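Local coordinates for uncharacterized protein YhfS (Escherichia coli, PDB 4J8L), which is of unknown function but carries pyridoxal phosphate covalently bound to a lysine and is probably an enzyme of the aminotransferase-like fold, perhaps with cysteine synthase activity, at residues 26-31 with 56-61; 62-67 with 182-187; 68-73 with 203-208; 137-142 with 166-171. All coordinates share one frame; numbering follows the deposited sequence.

Interaction 1: 26-31 with 56-61; sequences CRHFPG and EQVLAD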
loop_
_atom_site.group_PDB
_atom_site.type_symbol
_atom_site.label_atom_id
_atom_site.label_comp_id
_atom_site.label_asym_id
_atom_site.label_seq_id
_atom_site.Cartn_x
_atom_site.Cartn_y
_atom_site.Cartn_z
ATOM N N CYS A 26 19.303 15.250 2.019
ATOM C CA CYS A 26 20.429 16.178 2.082
ATOM C C CYS A 26 20.304 17.138 3.261
ATOM O O CYS A 26 21.303 17.515 3.882
ATOM C CB CYS A 26 20.539 16.982 0.788
ATOM S SG CYS A 26 20.995 16.007 -0.667
ATOM N N ARG A 27 19.074 17.533 3.564
ATOM C CA ARG A 27 18.844 18.542 4.589
ATOM C C ARG A 27 18.911 17.975 6.004
ATOM O O ARG A 27 18.961 18.726 6.979
ATOM C CB ARG A 27 17.508 19.244 4.339
ATOM C CG ARG A 27 17.604 20.314 3.262
ATOM C CD ARG A 27 16.305 21.092 3.097
ATOM N NE ARG A 27 15.290 20.314 2.414
ATOM C CZ ARG A 27 14.260 19.732 3.024
ATOM N NH1 ARG A 27 14.105 19.864 4.336
ATOM N NH2 ARG A 27 13.378 19.036 2.323
ATOM N N HIS A 28 18.922 16.649 6.107
ATOM C CA HIS A 28 18.949 15.975 7.403
ATOM C C HIS A 28 20.226 15.189 7.665
ATOM O O HIS A 28 20.489 14.817 8.808
ATOM C CB HIS A 28 17.735 15.045 7.554
ATOM C CG HIS A 28 16.441 15.778 7.696
ATOM N ND1 HIS A 28 15.700 16.204 6.613
ATOM C CD2 HIS A 28 15.770 16.192 8.798
ATOM C CE1 HIS A 28 14.624 16.841 7.045
ATOM N NE2 HIS A 28 14.642 16.842 8.364
ATOM N N PHE A 29 21.000 14.928 6.611
ATOM C CA PHE A 29 22.266 14.198 6.719
ATOM C C PHE A 29 23.390 14.986 6.054
ATOM O O PHE A 29 23.399 15.105 4.834
ATOM C CB PHE A 29 22.211 12.867 5.947
ATOM C CG PHE A 29 21.418 11.772 6.620
ATOM C CD1 PHE A 29 22.045 10.852 7.446
ATOM C CD2 PHE A 29 20.062 11.636 6.376
ATOM C CE1 PHE A 29 21.319 9.826 8.047
ATOM C CE2 PHE A 29 19.329 10.617 6.973
ATOM C CZ PHE A 29 19.961 9.709 7.806
ATOM N N PRO A 30 24.363 15.500 6.835
ATOM C CA PRO A 30 25.623 15.917 6.202
ATOM C C PRO A 30 26.144 14.718 5.405
ATOM O O PRO A 30 25.951 13.585 5.848
ATOM C CB PRO A 30 26.534 16.209 7.398
ATOM C CG PRO A 30 25.586 16.574 8.514
ATOM C CD PRO A 30 24.394 15.651 8.297
ATOM N N GLY A 31 26.761 14.949 4.251
ATOM C CA GLY A 31 27.142 13.853 3.367
ATOM C C GLY A 31 27.931 12.743 4.033
ATOM O O GLY A 31 27.658 11.560 3.819
ATOM N N GLU A 56 13.517 8.911 10.186
ATOM C CA GLU A 56 12.137 9.236 10.537
ATOM C C GLU A 56 11.835 10.710 10.267
ATOM O O GLU A 56 10.761 11.033 9.750
ATOM C CB GLU A 56 11.842 8.838 11.987
ATOM C CG GLU A 56 11.765 7.321 12.135
ATOM C CD GLU A 56 11.860 6.841 13.570
ATOM O OE1 GLU A 56 12.273 7.627 14.451
ATOM O OE2 GLU A 56 11.506 5.661 13.812
ATOM N N GLN A 57 12.794 11.588 10.571
ATOM C CA GLN A 57 12.641 13.006 10.265
ATOM C C GLN A 57 12.511 13.226 8.761
ATOM O O GLN A 57 11.710 14.047 8.312
ATOM C CB GLN A 57 13.812 13.824 10.835
ATOM C CG GLN A 57 13.775 13.920 12.364
ATOM C CD GLN A 57 15.039 14.510 12.938
ATOM O OE1 GLN A 57 15.949 14.884 12.201
ATOM N NE2 GLN A 57 15.105 14.601 14.263
ATOM N N VAL A 58 13.315 12.506 7.982
ATOM C CA VAL A 58 13.245 12.631 6.530
ATOM C C VAL A 58 11.885 12.168 6.015
ATOM O O VAL A 58 11.268 12.829 5.174
ATOM C CB VAL A 58 14.356 11.815 5.839
ATOM C CG1 VAL A 58 14.113 11.745 4.346
ATOM C CG2 VAL A 58 15.713 12.442 6.115
ATOM N N LEU A 59 11.424 11.029 6.515
ATOM C CA LEU A 59 10.114 10.516 6.104
ATOM C C LEU A 59 9.007 11.526 6.422
ATOM O O LEU A 59 8.143 11.791 5.585
ATOM C CB LEU A 59 9.803 9.186 6.787
ATOM C CG LEU A 59 10.691 8.017 6.382
ATOM C CD1 LEU A 59 10.198 6.734 7.036
ATOM C CD2 LEU A 59 10.703 7.883 4.883
ATOM N N ALA A 60 9.033 12.093 7.624
ATOM C CA ALA A 60 8.011 13.066 8.004
ATOM C C ALA A 60 8.033 14.257 7.058
ATOM O O ALA A 60 6.994 14.704 6.564
ATOM C CB ALA A 60 8.218 13.536 9.439
ATOM N N ASP A 61 9.234 14.766 6.805
ATOM C CA ASP A 61 9.405 15.911 5.937
ATOM C C ASP A 61 8.913 15.602 4.515
ATOM O O ASP A 61 8.165 16.376 3.931
ATOM C CB ASP A 61 10.880 16.330 5.943
ATOM C CG ASP A 61 11.130 17.599 5.168
ATOM O OD1 ASP A 61 12.243 17.748 4.619
ATOM O OD2 ASP A 61 10.220 18.453 5.118
#
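Arg27 and His28, near the C-terminal end of helix 11-28, meet Gln57, Val58 and Asp61 on one side of helix 50-62, a helix-helix contact at the edge of the aminotransferase-like fold. The polar part is a salt bridge. Arg27 turns its chain at chi3 (-74°) and presents the NH1/NH2 end of the guanidinium to a single oxygen, Asp61 OD1, which lies 2.8 Å from NH1 and 2.9 Å from NH2. Guanidinium and carboxylate planes stand nearly perpendicular, 87° apart, and both bonds are bent. Ser24 OG also donates to OD1, while Arg27 NE is paired with Asp23, so the preceding turn of the same helix steadies both ends of the bridge. Packing makes up the rest. One face of the His28 imidazole is covered by Val58 CA and, toward the rim, Gln57 C, and His28 CB meets Val58 CG2 at 3.6 Å. Phe29 brings the edge of its ring to the same methyl, with CE2 4.1 Å from CG2. His28 ND1 is occupied within its own helix by Ser24 O. At the ring's rim CE1 comes to 3.5 Å from Asp61 OD1, near the ring plane, and CD2, next to CG, lies 3.7 Å from Gln57 OE1.

Interaction 2: 62-67 with 182-187; sequences AFHAQA and GCECGA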
loop_
_atom_site.group_PDB
_atom_site.type_symbol
_atom_site.label_atom_id
_atom_site.label_comp_id
_atom_site.label_asym_id
_atom_site.label_seq_id
_atom_site.Cartn_x
_atom_site.Cartn_y
_atom_site.Cartn_z
ATOM N N ALA A 62 9.319 14.454 3.977
ATOM C CA ALA A 62 8.994 14.083 2.600
ATOM C C ALA A 62 7.497 13.895 2.392
ATOM O O ALA A 62 6.974 14.177 1.314
ATOM C CB ALA A 62 9.744 12.823 2.204
ATOM N N PHE A 63 6.807 13.436 3.431
ATOM C CA PHE A 63 5.360 13.241 3.343
ATOM C C PHE A 63 4.553 14.328 4.055
ATOM O O PHE A 63 3.405 14.109 4.437
ATOM C CB PHE A 63 4.965 11.834 3.816
ATOM C CG PHE A 63 5.499 10.732 2.935
ATOM C CD1 PHE A 63 4.983 10.539 1.662
ATOM C CD2 PHE A 63 6.492 9.874 3.385
ATOM C CE1 PHE A 63 5.457 9.531 0.843
ATOM C CE2 PHE A 63 6.970 8.855 2.572
ATOM C CZ PHE A 63 6.455 8.687 1.295
ATOM N N HIS A 64 5.168 15.497 4.218
ATOM C CA HIS A 64 4.476 16.702 4.674
ATOM C C HIS A 64 3.753 16.487 5.994
ATOM O O HIS A 64 2.611 16.913 6.179
ATOM C CB HIS A 64 3.533 17.200 3.578
ATOM C CG HIS A 64 4.216 17.399 2.263
ATOM N ND1 HIS A 64 4.211 16.448 1.266
ATOM C CD2 HIS A 64 4.970 18.425 1.797
ATOM C CE1 HIS A 64 4.910 16.887 0.235
ATOM N NE2 HIS A 64 5.376 18.087 0.531
ATOM N N ALA A 65 4.446 15.823 6.911
ATOM C CA ALA A 65 3.894 15.474 8.206
ATOM C C ALA A 65 4.779 16.015 9.317
ATOM O O ALA A 65 5.929 16.390 9.086
ATOM C CB ALA A 65 3.757 13.958 8.329
ATOM N N GLN A 66 4.230 16.063 10.522
ATOM C CA GLN A 66 4.972 16.549 11.669
ATOM C C GLN A 66 6.054 15.573 12.115
ATOM O O GLN A 66 7.133 15.988 12.556
ATOM C CB GLN A 66 4.014 16.798 12.816
ATOM C CG GLN A 66 3.083 17.965 12.561
ATOM C CD GLN A 66 2.156 18.234 13.718
ATOM O OE1 GLN A 66 1.921 17.366 14.554
ATOM N NE2 GLN A 66 1.631 19.453 13.784
ATOM N N ALA A 67 5.762 14.283 12.003
ATOM C CA ALA A 67 6.620 13.265 12.593
ATOM C C ALA A 67 6.430 11.901 11.934
ATOM O O ALA A 67 5.482 11.686 11.177
ATOM C CB ALA A 67 6.355 13.165 14.086
ATOM N N GLY A 182 -2.401 9.464 2.763
ATOM C CA GLY A 182 -3.377 9.942 3.744
ATOM C C GLY A 182 -2.944 11.163 4.543
ATOM O O GLY A 182 -3.681 12.146 4.625
ATOM N N CYS A 183 -1.748 11.119 5.125
ATOM C CA CYS A 183 -1.285 12.233 5.957
ATOM C C CYS A 183 -1.037 13.509 5.157
ATOM O O CYS A 183 -0.844 14.577 5.739
ATOM C CB CYS A 183 -0.025 11.857 6.745
ATOM S SG CYS A 183 1.425 11.502 5.738
ATOM N N GLU A 184 -1.031 13.400 3.833
ATOM C CA GLU A 184 -0.835 14.563 2.976
ATOM C C GLU A 184 -2.159 15.162 2.522
ATOM O O GLU A 184 -2.184 16.225 1.902
ATOM C CB GLU A 184 0.007 14.205 1.748
ATOM C CG GLU A 184 1.375 13.647 2.089
ATOM C CD GLU A 184 2.183 13.279 0.858
ATOM O OE1 GLU A 184 1.753 12.375 0.105
ATOM O OE2 GLU A 184 3.247 13.900 0.644
ATOM N N CYS A 185 -3.261 14.482 2.822
ATOM C CA CYS A 185 -4.563 14.999 2.411
ATOM C C CYS A 185 -5.653 14.862 3.479
ATOM O O CYS A 185 -6.838 14.694 3.163
ATOM C CB CYS A 185 -5.005 14.381 1.077
ATOM S SG CYS A 185 -5.239 12.579 1.064
ATOM N N GLY A 186 -5.255 14.947 4.743
ATOM C CA GLY A 186 -6.231 15.063 5.810
ATOM C C GLY A 186 -6.180 14.081 6.967
ATOM O O GLY A 186 -6.792 14.325 8.006
ATOM N N ALA A 187 -5.469 12.972 6.802
ATOM C CA ALA A 187 -5.399 11.960 7.853
ATOM C C ALA A 187 -4.485 12.388 8.995
ATOM O O ALA A 187 -3.505 13.125 8.793
ATOM C CB ALA A 187 -4.923 10.616 7.281
HETATM O O HOH W 1 0.458 15.932 7.879
#
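His64 has positive backbone phi, and its chi1 of -54° sets the imidazole anti to the carbonyl carbon, where ND1 faces Glu184. The glutamate answers with an extended chain, chi2 179°, that carries its carboxylate across to the ring. His64 ND1 donates to Glu184 OE2 over 2.8 Å with an N-H...O angle of 154°; the oxygen lies in the imidazole plane and is met on its anti side. Glu184 OE1 accepts from the backbone N of Ile181, so the carboxylate is restrained from turning.

Beside this bond the chains pack closely. Glu184 CG sits 3.1 Å from Phe63 O, and OE2 also comes to the edge of the Phe63 ring, 3.9 Å from CD1. Cys183 SG lies 3.5 Å from the same carbonyl O of Phe63 and 4.0 Å from Phe63 CB, with Ala65 CB a little farther off. The ring of Phe63 and the methyl of Ala65 continue onto Val207 of strand 203-208. A water completes the contact by donating to His64 O at 2.9 Å and to Cys183 O at 2.8 Å.

His64 is the C-prime residue of the Schellman motif that ends helix 50-62, with Ala65 N bonded to Ala60 O and His64 N to Asp61 O; the chain then enters strand 67-72 through a classic beta bulge, Gln66 and Ala67 facing Gly208.

Interaction 3: 68-73 with 203-208; sequences AALVQG and VGAVVG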
loop_
_atom_site.group_PDB
_atom_site.type_symbol
_atom_site.label_atom_id
_atom_site.label_comp_id
_atom_site.label_asym_id
_atom_site.label_seq_id
_atom_site.Cartn_x
_atom_site.Cartn_y
_atom_site.Cartn_z
ATOM N N ALA A 68 7.347 10.983 12.222
ATOM C CA ALA A 68 7.216 9.608 11.754
ATOM C C ALA A 68 7.892 8.627 12.702
ATOM O O ALA A 68 8.790 8.990 13.460
ATOM C CB ALA A 68 7.790 9.460 10.343
ATOM N N ALA A 69 7.442 7.378 12.667
ATOM C CA ALA A 69 8.098 6.316 13.419
ATOM C C ALA A 69 8.173 5.068 12.568
ATOM O O ALA A 69 7.178 4.662 11.971
ATOM C CB ALA A 69 7.342 6.019 14.713
ATOM N N LEU A 70 9.351 4.457 12.515
ATOM C CA LEU A 70 9.479 3.133 11.913
ATOM C C LEU A 70 9.187 2.099 12.999
ATOM O O LEU A 70 9.576 2.283 14.163
ATOM C CB LEU A 70 10.893 2.944 11.333
ATOM C CG LEU A 70 11.227 3.875 10.162
ATOM C CD1 LEU A 70 12.684 3.683 9.692
ATOM C CD2 LEU A 70 10.268 3.627 9.014
ATOM N N VAL A 71 8.465 1.039 12.638
ATOM C CA VAL A 71 8.054 0.024 13.603
ATOM C C VAL A 71 8.249 -1.388 13.032
ATOM O O VAL A 71 8.316 -1.585 11.811
ATOM C CB VAL A 71 6.564 0.169 14.002
ATOM C CG1 VAL A 71 6.288 1.553 14.614
ATOM C CG2 VAL A 71 5.672 -0.070 12.791
ATOM N N GLN A 72 8.333 -2.365 13.925
ATOM C CA GLN A 72 8.365 -3.765 13.532
ATOM C C GLN A 72 6.986 -4.215 13.055
ATOM O O GLN A 72 5.959 -3.584 13.363
ATOM C CB GLN A 72 8.797 -4.649 14.706
ATOM C CG GLN A 72 10.167 -4.306 15.287
ATOM C CD GLN A 72 11.323 -4.795 14.411
ATOM O OE1 GLN A 72 11.142 -5.173 13.239
ATOM N NE2 GLN A 72 12.524 -4.802 14.985
ATOM N N GLY A 73 6.959 -5.315 12.311
ATOM C CA GLY A 73 5.693 -5.863 11.851
ATOM C C GLY A 73 5.194 -5.315 10.522
ATOM O O GLY A 73 4.065 -5.611 10.114
ATOM N N VAL A 203 9.761 -4.061 8.306
ATOM C CA VAL A 203 9.737 -2.655 8.690
ATOM C C VAL A 203 8.533 -1.922 8.122
ATOM O O VAL A 203 8.285 -1.953 6.917
ATOM C CB VAL A 203 11.036 -1.949 8.258
ATOM C CG1 VAL A 203 11.029 -0.484 8.718
ATOM C CG2 VAL A 203 12.226 -2.693 8.842
ATOM N N GLY A 204 7.772 -1.284 9.013
ATOM C CA GLY A 204 6.639 -0.471 8.612
ATOM C C GLY A 204 6.847 0.964 9.043
ATOM O O GLY A 204 7.749 1.253 9.823
ATOM N N ALA A 205 6.022 1.867 8.525
ATOM C CA ALA A 205 6.130 3.282 8.871
ATOM C C ALA A 205 4.786 3.842 9.291
ATOM O O ALA A 205 3.771 3.545 8.672
ATOM C CB ALA A 205 6.679 4.071 7.679
ATOM N N VAL A 206 4.785 4.655 10.347
ATOM C CA VAL A 206 3.618 5.467 10.677
ATOM C C VAL A 206 4.060 6.912 10.506
ATOM O O VAL A 206 5.085 7.310 11.043
ATOM C CB VAL A 206 3.149 5.243 12.112
ATOM C CG1 VAL A 206 1.870 6.035 12.384
ATOM C CG2 VAL A 206 2.891 3.758 12.361
ATOM N N VAL A 207 3.305 7.696 9.741
ATOM C CA VAL A 207 3.733 9.053 9.407
ATOM C C VAL A 207 2.561 10.002 9.637
ATOM O O VAL A 207 1.474 9.780 9.113
ATOM C CB VAL A 207 4.175 9.149 7.925
ATOM C CG1 VAL A 207 4.704 10.552 7.613
ATOM C CG2 VAL A 207 5.241 8.082 7.583
ATOM N N GLY A 208 2.764 11.050 10.425
ATOM C CA GLY A 208 1.691 12.004 10.643
ATOM C C GLY A 208 1.889 12.921 11.830
ATOM O O GLY A 208 2.993 13.384 12.088
#
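Leu70 and Ala205 face each other as a non-hydrogen-bonded pair in the antiparallel ladder between strands 67-72 and 203-208, at one edge of the large mixed sheet of the aminotransferase-like fold. Strand 67-72 is outermost in that sheet, and strand 203-208 joins it to strand 189-193 on the other side.

The leucine side chain can be followed outward. Its CB passes 3.9 Å from Gly204 O. With chi1 at -65°, CG stands anti to the carbonyl carbon, and with chi2 at 177° CD1 extends the chain, which leaves CD2 as the branch over the neighbouring strand. There CD2 meets Gly204 O at 3.6 Å, Ala205 CB at 3.9 Å and Val203 CG1 at 4.2 Å. Leu59 and Val55 of helix 50-62 and Ile227 pack against the same leucine, so it is closed in by helix as well as sheet. Further along the same face, Ala68 CB touches Val207 CG2. On the opposite face Ala69 and Val206 lie under helix 210-219.

The backbone ladder consists of two hydrogen-bonded pairs, Ala69 with Val206 and Val71 with Gly204, each closed by two N-H...O bonds. CA-H...O contacts from Leu70 and Ala205 lie between the pairs, and those from Ala68 and Val203 extend the ladder at either end. Opposite Val71, Gly204 has no side chain, and Val71 CG2 comes down on its backbone, 3.9 Å from Gly204 O. The bond from Val71 N to that oxygen is 2.9 Å long, with the donor raised 37° above the carbonyl plane.

Interaction 4: 137-142 with 166-171; sequences AALVQH and PALTDD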
loop_
_atom_site.group_PDB
_atom_site.type_symbol
_atom_site.label_atom_id
_atom_site.label_comp_id
_atom_site.label_asym_id
_atom_site.label_seq_id
_atom_site.Cartn_x
_atom_site.Cartn_y
_atom_site.Cartn_z
ATOM N N ALA A 137 -12.661 6.818 16.397
ATOM C CA ALA A 137 -11.678 7.000 15.343
ATOM C C ALA A 137 -12.200 6.352 14.063
ATOM O O ALA A 137 -13.226 5.657 14.081
ATOM C CB ALA A 137 -10.333 6.387 15.746
ATOM N N ALA A 138 -11.500 6.592 12.958
ATOM C CA ALA A 138 -11.854 5.992 11.676
ATOM C C ALA A 138 -10.622 5.422 10.990
ATOM O O ALA A 138 -9.530 5.967 11.108
ATOM C CB ALA A 138 -12.530 7.018 10.768
ATOM N N LEU A 139 -10.809 4.320 10.275
ATOM C CA LEU A 139 -9.758 3.765 9.438
ATOM C C LEU A 139 -10.217 3.844 7.995
ATOM O O LEU A 139 -11.336 3.452 7.665
ATOM C CB LEU A 139 -9.459 2.313 9.825
ATOM C CG LEU A 139 -8.341 1.624 9.023
ATOM C CD1 LEU A 139 -7.454 0.771 9.922
ATOM C CD2 LEU A 139 -8.930 0.770 7.911
ATOM N N VAL A 140 -9.353 4.355 7.127
ATOM C CA VAL A 140 -9.702 4.461 5.718
ATOM C C VAL A 140 -8.643 3.759 4.886
ATOM O O VAL A 140 -7.454 4.061 5.008
ATOM C CB VAL A 140 -9.817 5.935 5.262
ATOM C CG1 VAL A 140 -10.370 6.007 3.843
ATOM C CG2 VAL A 140 -10.692 6.744 6.230
ATOM N N GLN A 141 -9.060 2.808 4.055
ATOM C CA GLN A 141 -8.094 2.149 3.177
ATOM C C GLN A 141 -7.914 2.968 1.908
ATOM O O GLN A 141 -8.885 3.411 1.297
ATOM C CB GLN A 141 -8.516 0.711 2.843
ATOM C CG GLN A 141 -7.464 -0.038 2.024
ATOM C CD GLN A 141 -7.718 -1.523 1.930
ATOM O OE1 GLN A 141 -8.268 -2.137 2.848
ATOM N NE2 GLN A 141 -7.321 -2.117 0.812
ATOM N N HIS A 142 -6.658 3.164 1.513
ATOM C CA HIS A 142 -6.348 3.945 0.323
ATOM C C HIS A 142 -6.661 3.157 -0.960
ATOM O O HIS A 142 -7.407 3.625 -1.825
ATOM C CB HIS A 142 -4.879 4.396 0.363
ATOM C CG HIS A 142 -4.568 5.527 -0.569
ATOM N ND1 HIS A 142 -3.567 6.444 -0.321
ATOM C CD2 HIS A 142 -5.123 5.887 -1.753
ATOM C CE1 HIS A 142 -3.525 7.326 -1.305
ATOM N NE2 HIS A 142 -4.457 7.008 -2.187
ATOM N N PRO A 166 -10.747 11.378 14.570
ATOM C CA PRO A 166 -9.361 11.090 14.176
ATOM C C PRO A 166 -9.330 9.983 13.135
ATOM O O PRO A 166 -10.077 9.008 13.265
ATOM C CB PRO A 166 -8.721 10.603 15.476
ATOM C CG PRO A 166 -9.561 11.189 16.562
ATOM C CD PRO A 166 -10.959 11.197 16.017
ATOM N N ALA A 167 -8.490 10.129 12.114
ATOM C CA ALA A 167 -8.487 9.180 11.012
ATOM C C ALA A 167 -7.100 8.626 10.719
ATOM O O ALA A 167 -6.118 9.369 10.646
ATOM C CB ALA A 167 -9.075 9.813 9.760
ATOM N N LEU A 168 -7.043 7.311 10.549
ATOM C CA LEU A 168 -5.825 6.636 10.117
ATOM C C LEU A 168 -6.029 6.108 8.709
ATOM O O LEU A 168 -7.082 5.552 8.403
ATOM C CB LEU A 168 -5.529 5.468 11.054
ATOM C CG LEU A 168 -4.344 4.554 10.743
ATOM C CD1 LEU A 168 -3.764 4.058 12.050
ATOM C CD2 LEU A 168 -4.753 3.364 9.860
ATOM N N THR A 169 -5.026 6.262 7.850
ATOM C CA THR A 169 -5.106 5.642 6.538
ATOM C C THR A 169 -4.151 4.466 6.401
ATOM O O THR A 169 -3.020 4.485 6.891
ATOM C CB THR A 169 -4.855 6.640 5.392
ATOM O OG1 THR A 169 -3.615 7.325 5.616
ATOM C CG2 THR A 169 -5.995 7.649 5.309
ATOM N N ASP A 170 -4.646 3.439 5.721
ATOM C CA ASP A 170 -3.872 2.278 5.312
ATOM C C ASP A 170 -3.466 2.571 3.876
ATOM O O ASP A 170 -4.270 2.452 2.958
ATOM C CB ASP A 170 -4.793 1.049 5.388
ATOM C CG ASP A 170 -4.162 -0.226 4.828
ATOM O OD1 ASP A 170 -3.093 -0.175 4.190
ATOM O OD2 ASP A 170 -4.771 -1.299 5.011
ATOM N N ASP A 171 -2.208 2.954 3.680
ATOM C CA ASP A 171 -1.743 3.451 2.383
ATOM C C ASP A 171 -0.949 2.414 1.598
ATOM O O ASP A 171 -0.322 2.754 0.588
ATOM C CB ASP A 171 -0.882 4.712 2.571
ATOM C CG ASP A 171 -1.683 5.894 3.093
ATOM O OD1 ASP A 171 -2.406 6.514 2.291
ATOM O OD2 ASP A 171 -1.584 6.204 4.304
#
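Strands 137-141 and 167-170 are the two parallel strands of a beta-alpha-beta unit whose crossover contains helix 153-162. They run side by side in the middle of the large sheet. Five backbone bonds link them in the usual parallel ladder, starting with Ala138 N to Pro166 O at 2.8 Å and ending with His142 N to Asp170 O at 2.9 Å.

Leu139 and Leu168 lie side by side and point the same way, toward helix 74-86, with CD1 of Leu139 3.7 Å from CD2 of Leu168. Val140 and Thr169 sit on the other face, where CG2 of Thr169 is 4.2 Å from CB of Val140; the helix of the crossover covers Val140.

Past the strand ends, His142 CG is anti to the backbone N (chi1 -162°), which brings ND1 to Asp171. His142 ND1 donates to Asp171 OD1 over 2.9 Å, taking the anti lone pair, with the oxygen close to the ring plane and the carboxylate turned 75° from it. Asp171 OD1 also receives Gly182 N, and OD2 accepts from Thr169 OG1 at 2.7 Å and bonds Ser190 OG, so this buried carboxylate is held from several directions.

Asp170, beside Gln141, is held by Asn172 through OD1, and its OD2 lies close to N1 of the pyridoxal phosphate-modified Lys196. An aspartate there, ending a strand, is consistent with the cofactor site of fold-type I pyridoxal phosphate enzymes.

Overall arrangement
Interactions 3 and 4 belong to one sheet, the first at its edge and the second in its middle, with centres about 15 Å apart and no direct touch. Interaction 2 bridges them: Ala67 O meets Gly208 N of interaction 3 at 2.9 Å and Ala65 CB meets Val207 CG1 at 3.6 Å, while Gly182 N reaches Asp171 OD1 of interaction 4 at 3.0 Å. Helix 50-62 of interaction 1 packs on the Ala68/Leu70 face of the edge strand, and Glu56 OE2 takes the N-H of Leu70 at 2.8 Å. Interaction 4 reaches the cofactor site through Asp170; its centre is about 26 Å from that of interaction 1.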